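Local coordinates for protein trehalose-6-phosphate phosphatase (Candida albicans, PDB 5DXF) that belongs to glycosyltransferase family 20 and has the GT-B architecture of two Rossmann-like domains, at residues K331-G336 with L422-L427; E443-Q448 with K502-V507. One frame throughout, in Å; residues are numbered along the deposited sequence.

In the fold
Both contacts lie in the C-terminal Rossmann-like domain and illustrate two kinds of joint in an alternating α/β domain, one between strands and one between helices. Contact 1 comes first along the chain and brings together strand 332-339 and the turn leading into strand 428-430, so that two three-stranded parallel groups combine in the order 406-409, 367-374, 332-339, 428-430, 455-458, 471-473, the Rossmann order 3-2-1-4-5-6. Contact 2 follows in series, packing helix 439-447, which connects strands 428-430 and 455-458, against helix 493-509. Their centres are about 15 Å apart, and Gln-448 of contact 2 probably hydrogen-bonds through NE2 to the backbone O of Arg-423, tying together the two helix ends.

Contact 1. Residues K331-G336 with L422-L427; sequences KKLIVG and LRVADL
Asp-426 grips the backbone of Leu-333 at both its polar atoms. Its OD2 accepts the N-H of Leu-333 through the anti lone pair (3.0 Å, N-H...O angle 159°), while its own N donates to Leu-333 O at 2.9 Å. The first torsion explains the double hold: at chi1 -61° the carboxylate lies beside the residue's own backbone N, so both groups face the same partner. Leu-333 O also takes a weak bond from Leu-427 N, and Val-335 N reaches Leu-427 O in a nearly straight bond (3.2 Å, 172°). Leu-427 thereby bridges to Ile-334 in parallel fashion, and the carboxylate of Asp-426 prolongs the pairing by serving as an acceptor where a strand would use a carbonyl. Lys-332 NZ may add mild electrostatic support, 4.9 Å from Asp-426 OD1.

Side chains fill both faces of the join. On one, Ile-334 and Leu-427 lie alongside each other, CD1 to CD1 at 3.8 Å; on the other, Val-335 CG2 rests on Ala-425 CB at 3.8 Å and Leu-333 CD2 meets Val-424 CG1 at 4.0 Å.

Helix 415-424 here completes a beta-alpha-beta crossover from strand 406-409 to strand 428-430. Strand 367-374 pairs with the far edge of strand 332-339, while helix 317-327 packs on Val-424 and helix 439-447 brings Phe-444 against Ala-425.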
ATOM      1  N   LYS A 331      15.680 -13.487  24.139  1.00 66.48           N
ATOM      2  CA  LYS A 331      16.107 -12.698  22.986  1.00 64.04           C
ATOM      3  C   LYS A 331      15.104 -11.604  22.625  1.00 59.16           C
ATOM      4  O   LYS A 331      13.908 -11.732  22.887  1.00 60.48           O
ATOM      5  CB  LYS A 331      16.342 -13.608  21.776  1.00 58.77           C
ATOM      6  CG  LYS A 331      17.516 -14.555  21.947  1.00 54.33           C
ATOM      7  CD  LYS A 331      17.686 -15.473  20.751  1.00 42.21           C
ATOM      8  CE  LYS A 331      18.933 -16.325  20.908  1.00 46.21           C
ATOM      9  NZ  LYS A 331      20.142 -15.478  21.092  1.00 48.12           N
ATOM     10  N   LYS A 332      15.607 -10.527  22.025  1.00 53.72           N
ATOM     11  CA  LYS A 332      14.767  -9.415  21.589  1.00 53.46           C
ATOM     12  C   LYS A 332      14.469  -9.529  20.096  1.00 51.57           C
ATOM     13  O   LYS A 332      15.376  -9.745  19.290  1.00 51.79           O
ATOM     14  CB  LYS A 332      15.445  -8.076  21.894  1.00 56.84           C
ATOM     15  CG  LYS A 332      15.754  -7.836  23.369  1.00 63.56           C
ATOM     16  CD  LYS A 332      14.488  -7.601  24.186  1.00 56.62           C
ATOM     17  CE  LYS A 332      14.812  -7.240  25.633  1.00 63.13           C
ATOM     18  NZ  LYS A 332      13.585  -7.025  26.457  1.00 79.26           N
ATOM     19  N   LEU A 333      13.201  -9.372  19.730  1.00 51.74           N
ATOM     20  CA  LEU A 333      12.767  -9.629  18.358  1.00 42.23           C
ATOM     21  C   LEU A 333      12.377  -8.370  17.585  1.00 53.16           C
ATOM     22  O   LEU A 333      11.487  -7.623  17.997  1.00 51.88           O
ATOM     23  CB  LEU A 333      11.590 -10.608  18.360  1.00 47.46           C
ATOM     24  CG  LEU A 333      11.898 -12.083  18.076  1.00 57.87           C
ATOM     25  CD1 LEU A 333      13.302 -12.466  18.531  1.00 50.41           C
ATOM     26  CD2 LEU A 333      10.849 -12.986  18.713  1.00 56.30           C
ATOM     27  N   ILE A 334      13.050  -8.151  16.459  1.00 44.91           N
ATOM     28  CA  ILE A 334      12.665  -7.104  15.520  1.00 38.93           C
ATOM     29  C   ILE A 334      11.939  -7.762  14.352  1.00 41.15           C
ATOM     30  O   ILE A 334      12.491  -8.650  13.697  1.00 44.55           O
ATOM     31  CB  ILE A 334      13.883  -6.304  15.010  1.00 43.12           C
ATOM     32  CG1 ILE A 334      14.833  -5.984  16.166  1.00 44.82           C
ATOM     33  CG2 ILE A 334      13.436  -5.029  14.309  1.00 46.92           C
ATOM     34  CD1 ILE A 334      15.978  -5.067  15.786  1.00 36.85           C
ATOM     35  N   VAL A 335      10.702  -7.340  14.103  1.00 35.01           N
ATOM     36  CA  VAL A 335       9.872  -7.968  13.079  1.00 34.30           C
ATOM     37  C   VAL A 335       9.348  -6.961  12.061  1.00 45.16           C
ATOM     38  O   VAL A 335       8.784  -5.926  12.428  1.00 51.77           O
ATOM     39  CB  VAL A 335       8.674  -8.705  13.711  1.00 42.90           C
ATOM     40  CG1 VAL A 335       7.786  -9.312  12.629  1.00 28.92           C
ATOM     41  CG2 VAL A 335       9.162  -9.776  14.667  1.00 40.01           C
ATOM     42  N   GLY A 336       9.538  -7.275  10.782  1.00 49.77           N
ATOM     43  CA  GLY A 336       9.034  -6.442   9.707  1.00 42.36           C
ATOM     44  C   GLY A 336       8.591  -7.266   8.514  1.00 39.86           C
ATOM     45  O   GLY A 336       9.082  -8.376   8.297  1.00 43.21           O
ATOM     46  N   LEU A 422       3.821 -10.106  14.612  1.00 40.10           N
ATOM     47  CA  LEU A 422       3.685  -8.722  15.055  1.00 41.40           C
ATOM     48  C   LEU A 422       3.507  -8.625  16.569  1.00 52.23           C
ATOM     49  O   LEU A 422       4.101  -7.758  17.210  1.00 48.37           O
ATOM     50  CB  LEU A 422       2.516  -8.038  14.346  1.00 35.44           C
ATOM     51  CG  LEU A 422       2.697  -7.807  12.844  1.00 54.09           C
ATOM     52  CD1 LEU A 422       1.516  -7.043  12.269  1.00 46.85           C
ATOM     53  CD2 LEU A 422       4.004  -7.078  12.559  1.00 42.18           C
ATOM     54  N   ARG A 423       2.703  -9.516  17.144  1.00 53.12           N
ATOM     55  CA  ARG A 423       2.462  -9.495  18.585  1.00 53.25           C
ATOM     56  C   ARG A 423       3.704  -9.849  19.413  1.00 50.90           C
ATOM     57  O   ARG A 423       3.966  -9.211  20.432  1.00 60.33           O
ATOM     58  CB  ARG A 423       1.308 -10.436  18.947  1.00 54.09           C
ATOM     59  CG  ARG A 423      -0.071  -9.795  18.858  1.00 56.02           C
ATOM     60  CD  ARG A 423      -1.151 -10.726  19.384  1.00 58.79           C
ATOM     61  NE  ARG A 423      -0.932 -11.071  20.785  1.00 75.91           N
ATOM     62  CZ  ARG A 423      -1.570 -12.043  21.429  1.00 58.85           C
ATOM     63  NH1 ARG A 423      -2.475 -12.780  20.798  1.00 59.79           N
ATOM     64  NH2 ARG A 423      -1.298 -12.282  22.704  1.00 55.80           N
ATOM     65  N   VAL A 424       4.473 -10.850  18.987  1.00 47.25           N
ATOM     66  CA  VAL A 424       5.656 -11.258  19.747  1.00 51.00           C
ATOM     67  C   VAL A 424       6.783 -10.232  19.600  1.00 49.98           C
ATOM     68  O   VAL A 424       7.743 -10.232  20.370  1.00 37.44           O
ATOM     69  CB  VAL A 424       6.185 -12.651  19.302  1.00 62.32           C
ATOM     70  CG1 VAL A 424       7.195 -13.211  20.312  1.00 71.11           C
ATOM     71  CG2 VAL A 424       5.038 -13.636  19.116  1.00 63.28           C
ATOM     72  N   ALA A 425       6.657  -9.349  18.615  1.00 41.35           N
ATOM     73  CA  ALA A 425       7.710  -8.381  18.321  1.00 47.09           C
ATOM     74  C   ALA A 425       8.021  -7.451  19.494  1.00 56.99           C
ATOM     75  O   ALA A 425       7.116  -6.898  20.123  1.00 55.39           O
ATOM     76  CB  ALA A 425       7.333  -7.563  17.106  1.00 47.02           C
ATOM     77  N   ASP A 426       9.301  -7.303  19.800  1.00 53.27           N
ATOM     78  CA  ASP A 426       9.750  -6.327  20.764  1.00 52.07           C
ATOM     79  C   ASP A 426      10.072  -5.010  20.064  1.00 56.54           C
ATOM     80  O   ASP A 426      10.249  -3.985  20.698  1.00 51.63           O
ATOM     81  CB  ASP A 426      10.971  -6.849  21.517  1.00 58.63           C
ATOM     82  CG  ASP A 426      10.682  -8.127  22.293  1.00 69.53           C
ATOM     83  OD1 ASP A 426       9.948  -8.075  23.304  1.00 60.68           O
ATOM     84  OD2 ASP A 426      11.199  -9.185  21.893  1.00 57.72           O
ATOM     85  N   LEU A 427      10.152  -5.059  18.742  1.00 63.54           N
ATOM     86  CA  LEU A 427      10.419  -3.877  17.938  1.00 58.89           C
ATOM     87  C   LEU A 427       9.787  -3.975  16.562  1.00 56.92           C
ATOM     88  O   LEU A 427       9.634  -5.050  16.020  1.00 60.98           O
ATOM     89  CB  LEU A 427      11.921  -3.676  17.783  1.00 20.00           C
ATOM     90  CG  LEU A 427      12.453  -2.254  17.668  1.00 20.00           C
ATOM     91  CD1 LEU A 427      13.739  -2.229  16.881  1.00 20.00           C
ATOM     92  CD2 LEU A 427      11.446  -1.318  17.042  1.00 20.00           C
TER

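Contact 2. Residues E443-Q448 with K502-V507; sequences EFVICQ and KLYEKV
Two helices of the C-terminal Rossmann-like domain, 439-447 and 493-509, pack here through Val-445 and Ile-446 on one side and Leu-503, Tyr-504 and Val-507 on the other. The short segments cross at -121°, with their axes 9.1 Å apart at closest approach. Val-445 does most of the touching. With CG1 anti to the backbone N (chi1 171°), that methyl is set against the backbone of the facing helix, 3.6 Å from Tyr-504 CA. The same methyl meets Leu-503 CB at 3.9 Å and Val-507 CG2 at 4.0 Å, one turn further on.

Helix 439-447 links two neighbouring parallel strands, 428-430 and 455-458, as connecting helices do in a Rossmann-like domain, and helix 493-509 packs across the side of it that carries Val-445 and Ile-446. Tyr-504 approaches edge-on: Ile-446 CA lies in the plane of the ring, 3.9 Å from CE1, and Val-445 O is near that plane beside CD1. At the far end of the ring from CB, the phenol OH hydrogen-bonds to Glu-307 of helix 303-311 and to Lys-449, which anchors it there. Ile-446 CG1 reaches Val-507 CG1 more loosely, at 4.3 Å, and its side chain also packs on Ile-306 of helix 303-311.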
ATOM      1  N   GLU A 443      -0.906  -1.906  11.635  1.00 50.32           N
ATOM      2  CA  GLU A 443      -1.226  -3.246  12.125  1.00 52.20           C
ATOM      3  C   GLU A 443      -0.389  -3.619  13.349  1.00 48.10           C
ATOM      4  O   GLU A 443      -0.902  -4.192  14.313  1.00 39.45           O
ATOM      5  CB  GLU A 443      -1.027  -4.281  11.017  1.00 51.35           C
ATOM      6  CG  GLU A 443      -2.246  -4.469  10.131  1.00 59.81           C
ATOM      7  CD  GLU A 443      -1.909  -5.074   8.782  1.00 61.44           C
ATOM      8  OE1 GLU A 443      -2.850  -5.402   8.027  1.00 56.06           O
ATOM      9  OE2 GLU A 443      -0.708  -5.213   8.473  1.00 58.01           O
ATOM     10  N   PHE A 444       0.896  -3.282  13.303  1.00 44.05           N
ATOM     11  CA  PHE A 444       1.805  -3.518  14.421  1.00 47.57           C
ATOM     12  C   PHE A 444       1.350  -2.770  15.669  1.00 53.37           C
ATOM     13  O   PHE A 444       1.334  -3.333  16.771  1.00 41.53           O
ATOM     14  CB  PHE A 444       3.228  -3.098  14.047  1.00 38.30           C
ATOM     15  CG  PHE A 444       4.172  -3.024  15.216  1.00 38.07           C
ATOM     16  CD1 PHE A 444       4.791  -4.167  15.699  1.00 26.34           C
ATOM     17  CD2 PHE A 444       4.450  -1.808  15.826  1.00 36.53           C
ATOM     18  CE1 PHE A 444       5.665  -4.103  16.771  1.00 34.89           C
ATOM     19  CE2 PHE A 444       5.320  -1.734  16.900  1.00 34.62           C
ATOM     20  CZ  PHE A 444       5.930  -2.883  17.373  1.00 41.59           C
ATOM     21  N   VAL A 445       0.991  -1.500  15.494  1.00 51.24           N
ATOM     22  CA  VAL A 445       0.533  -0.685  16.614  1.00 49.53           C
ATOM     23  C   VAL A 445      -0.710  -1.307  17.245  1.00 62.03           C
ATOM     24  O   VAL A 445      -0.825  -1.357  18.472  1.00 51.34           O
ATOM     25  CB  VAL A 445       0.236   0.771  16.185  1.00 50.65           C
ATOM     26  CG1 VAL A 445      -0.441   1.531  17.309  1.00 55.02           C
ATOM     27  CG2 VAL A 445       1.518   1.478  15.778  1.00 51.45           C
ATOM     28  N   ILE A 446      -1.631  -1.796  16.413  1.00 53.10           N
ATOM     29  CA  ILE A 446      -2.791  -2.513  16.944  1.00 50.04           C
ATOM     30  C   ILE A 446      -2.351  -3.743  17.740  1.00 58.51           C
ATOM     31  O   ILE A 446      -2.836  -3.995  18.848  1.00 57.30           O
ATOM     32  CB  ILE A 446      -3.762  -2.974  15.836  1.00 54.92           C
ATOM     33  CG1 ILE A 446      -4.424  -1.782  15.151  1.00 51.36           C
ATOM     34  CG2 ILE A 446      -4.825  -3.897  16.412  1.00 53.81           C
ATOM     35  CD1 ILE A 446      -5.444  -2.194  14.122  1.00 51.91           C
ATOM     36  N   CYS A 447      -1.421  -4.498  17.166  1.00 59.57           N
ATOM     37  CA  CYS A 447      -0.954  -5.743  17.765  1.00 50.33           C
ATOM     38  C   CYS A 447      -0.165  -5.528  19.049  1.00 52.81           C
ATOM     39  O   CYS A 447       0.086  -6.478  19.789  1.00 60.27           O
ATOM     40  CB  CYS A 447      -0.094  -6.522  16.766  1.00 51.28           C
ATOM     41  SG  CYS A 447      -1.010  -7.269  15.400  1.00 62.80           S
ATOM     42  N   GLN A 448       0.233  -4.287  19.311  1.00 52.49           N
ATOM     43  CA  GLN A 448       1.046  -4.002  20.487  1.00 54.68           C
ATOM     44  C   GLN A 448       0.307  -3.266  21.595  1.00 54.17           C
ATOM     45  O   GLN A 448       0.940  -2.788  22.531  1.00 47.96           O
ATOM     46  CB  GLN A 448       2.279  -3.186  20.091  1.00 53.44           C
ATOM     47  CG  GLN A 448       3.299  -3.974  19.309  1.00 52.35           C
ATOM     48  CD  GLN A 448       3.803  -5.182  20.066  1.00 59.36           C
ATOM     49  OE1 GLN A 448       3.912  -5.160  21.291  1.00 57.30           O
ATOM     50  NE2 GLN A 448       4.114  -6.248  19.340  1.00 51.40           N
ATOM     51  N   LYS A 502      -0.767   6.681  22.740  1.00 57.44           N
ATOM     52  CA  LYS A 502      -0.861   7.752  21.749  1.00 64.97           C
ATOM     53  C   LYS A 502      -1.038   7.221  20.329  1.00 62.09           C
ATOM     54  O   LYS A 502      -1.995   7.583  19.628  1.00 56.26           O
ATOM     55  CB  LYS A 502       0.385   8.643  21.816  1.00 64.56           C
ATOM     56  CG  LYS A 502       0.629   9.273  23.180  1.00 68.57           C
ATOM     57  CD  LYS A 502       1.934  10.053  23.222  1.00 69.88           C
ATOM     58  CE  LYS A 502       2.128  10.704  24.585  1.00 71.26           C
ATOM     59  NZ  LYS A 502       2.181  12.192  24.515  1.00 74.21           N
ATOM     60  N   LEU A 503      -0.122   6.348  19.919  1.00 57.04           N
ATOM     61  CA  LEU A 503      -0.156   5.773  18.578  1.00 57.39           C
ATOM     62  C   LEU A 503      -1.395   4.916  18.343  1.00 51.26           C
ATOM     63  O   LEU A 503      -1.941   4.900  17.243  1.00 51.23           O
ATOM     64  CB  LEU A 503       1.091   4.929  18.321  1.00 58.90           C
ATOM     65  CG  LEU A 503       2.434   5.647  18.399  1.00 61.40           C
ATOM     66  CD1 LEU A 503       3.567   4.662  18.166  1.00 50.52           C
ATOM     67  CD2 LEU A 503       2.483   6.778  17.389  1.00 57.57           C
ATOM     68  N   TYR A 504      -1.836   4.206  19.375  1.00 62.13           N
ATOM     69  CA  TYR A 504      -2.973   3.303  19.241  1.00 57.27           C
ATOM     70  C   TYR A 504      -4.251   4.083  18.983  1.00 62.46           C
ATOM     71  O   TYR A 504      -4.949   3.814  18.007  1.00 61.37           O
ATOM     72  CB  TYR A 504      -3.123   2.425  20.480  1.00 56.18           C
ATOM     73  CG  TYR A 504      -4.213   1.386  20.387  1.00 62.09           C
ATOM     74  CD1 TYR A 504      -4.047   0.237  19.624  1.00 56.58           C
ATOM     75  CD2 TYR A 504      -5.405   1.550  21.073  1.00 67.08           C
ATOM     76  CE1 TYR A 504      -5.049  -0.719  19.544  1.00 61.99           C
ATOM     77  CE2 TYR A 504      -6.408   0.606  21.000  1.00 73.31           C
ATOM     78  CZ  TYR A 504      -6.228  -0.525  20.238  1.00 71.56           C
ATOM     79  OH  TYR A 504      -7.239  -1.455  20.176  1.00 63.56           O
ATOM     80  N   GLU A 505      -4.559   5.059  19.834  1.00 67.52           N
ATOM     81  CA  GLU A 505      -5.751   5.866  19.582  1.00 66.30           C
ATOM     82  C   GLU A 505      -5.595   6.705  18.309  1.00 58.70           C
ATOM     83  O   GLU A 505      -6.587   7.018  17.650  1.00 56.82           O
ATOM     84  CB  GLU A 505      -6.087   6.762  20.783  1.00 63.71           C
ATOM     85  CG  GLU A 505      -4.903   7.295  21.558  1.00 68.97           C
ATOM     86  CD  GLU A 505      -5.307   8.391  22.514  1.00 85.97           C
ATOM     87  OE1 GLU A 505      -5.997   8.094  23.515  1.00 98.85           O
ATOM     88  OE2 GLU A 505      -4.942   9.557  22.253  1.00 86.24           O
ATOM     89  N   LYS A 506      -4.358   7.044  17.942  1.00 55.24           N
ATOM     90  CA  LYS A 506      -4.149   7.781  16.696  1.00 58.95           C
ATOM     91  C   LYS A 506      -4.501   6.923  15.478  1.00 60.35           C
ATOM     92  O   LYS A 506      -5.050   7.423  14.495  1.00 58.47           O
ATOM     93  CB  LYS A 506      -2.711   8.284  16.574  1.00 62.74           C
ATOM     94  CG  LYS A 506      -2.534   9.318  15.467  1.00 71.13           C
ATOM     95  CD  LYS A 506      -3.479  10.502  15.671  1.00 76.13           C
ATOM     96  CE  LYS A 506      -3.419  11.488  14.513  1.00 71.44           C
ATOM     97  NZ  LYS A 506      -3.813  10.860  13.221  1.00 71.81           N
ATOM     98  N   VAL A 507      -4.177   5.635  15.552  1.00 52.60           N
ATOM     99  CA  VAL A 507      -4.524   4.675  14.509  1.00 55.03           C
ATOM    100  C   VAL A 507      -6.027   4.415  14.502  1.00 61.54           C
ATOM    101  O   VAL A 507      -6.652   4.351  13.441  1.00 58.74           O
ATOM    102  CB  VAL A 507      -3.770   3.338  14.696  1.00 62.76           C
ATOM    103  CG1 VAL A 507      -4.336   2.262  13.783  1.00 46.71           C
ATOM    104  CG2 VAL A 507      -2.287   3.527  14.427  1.00 52.81           C
TER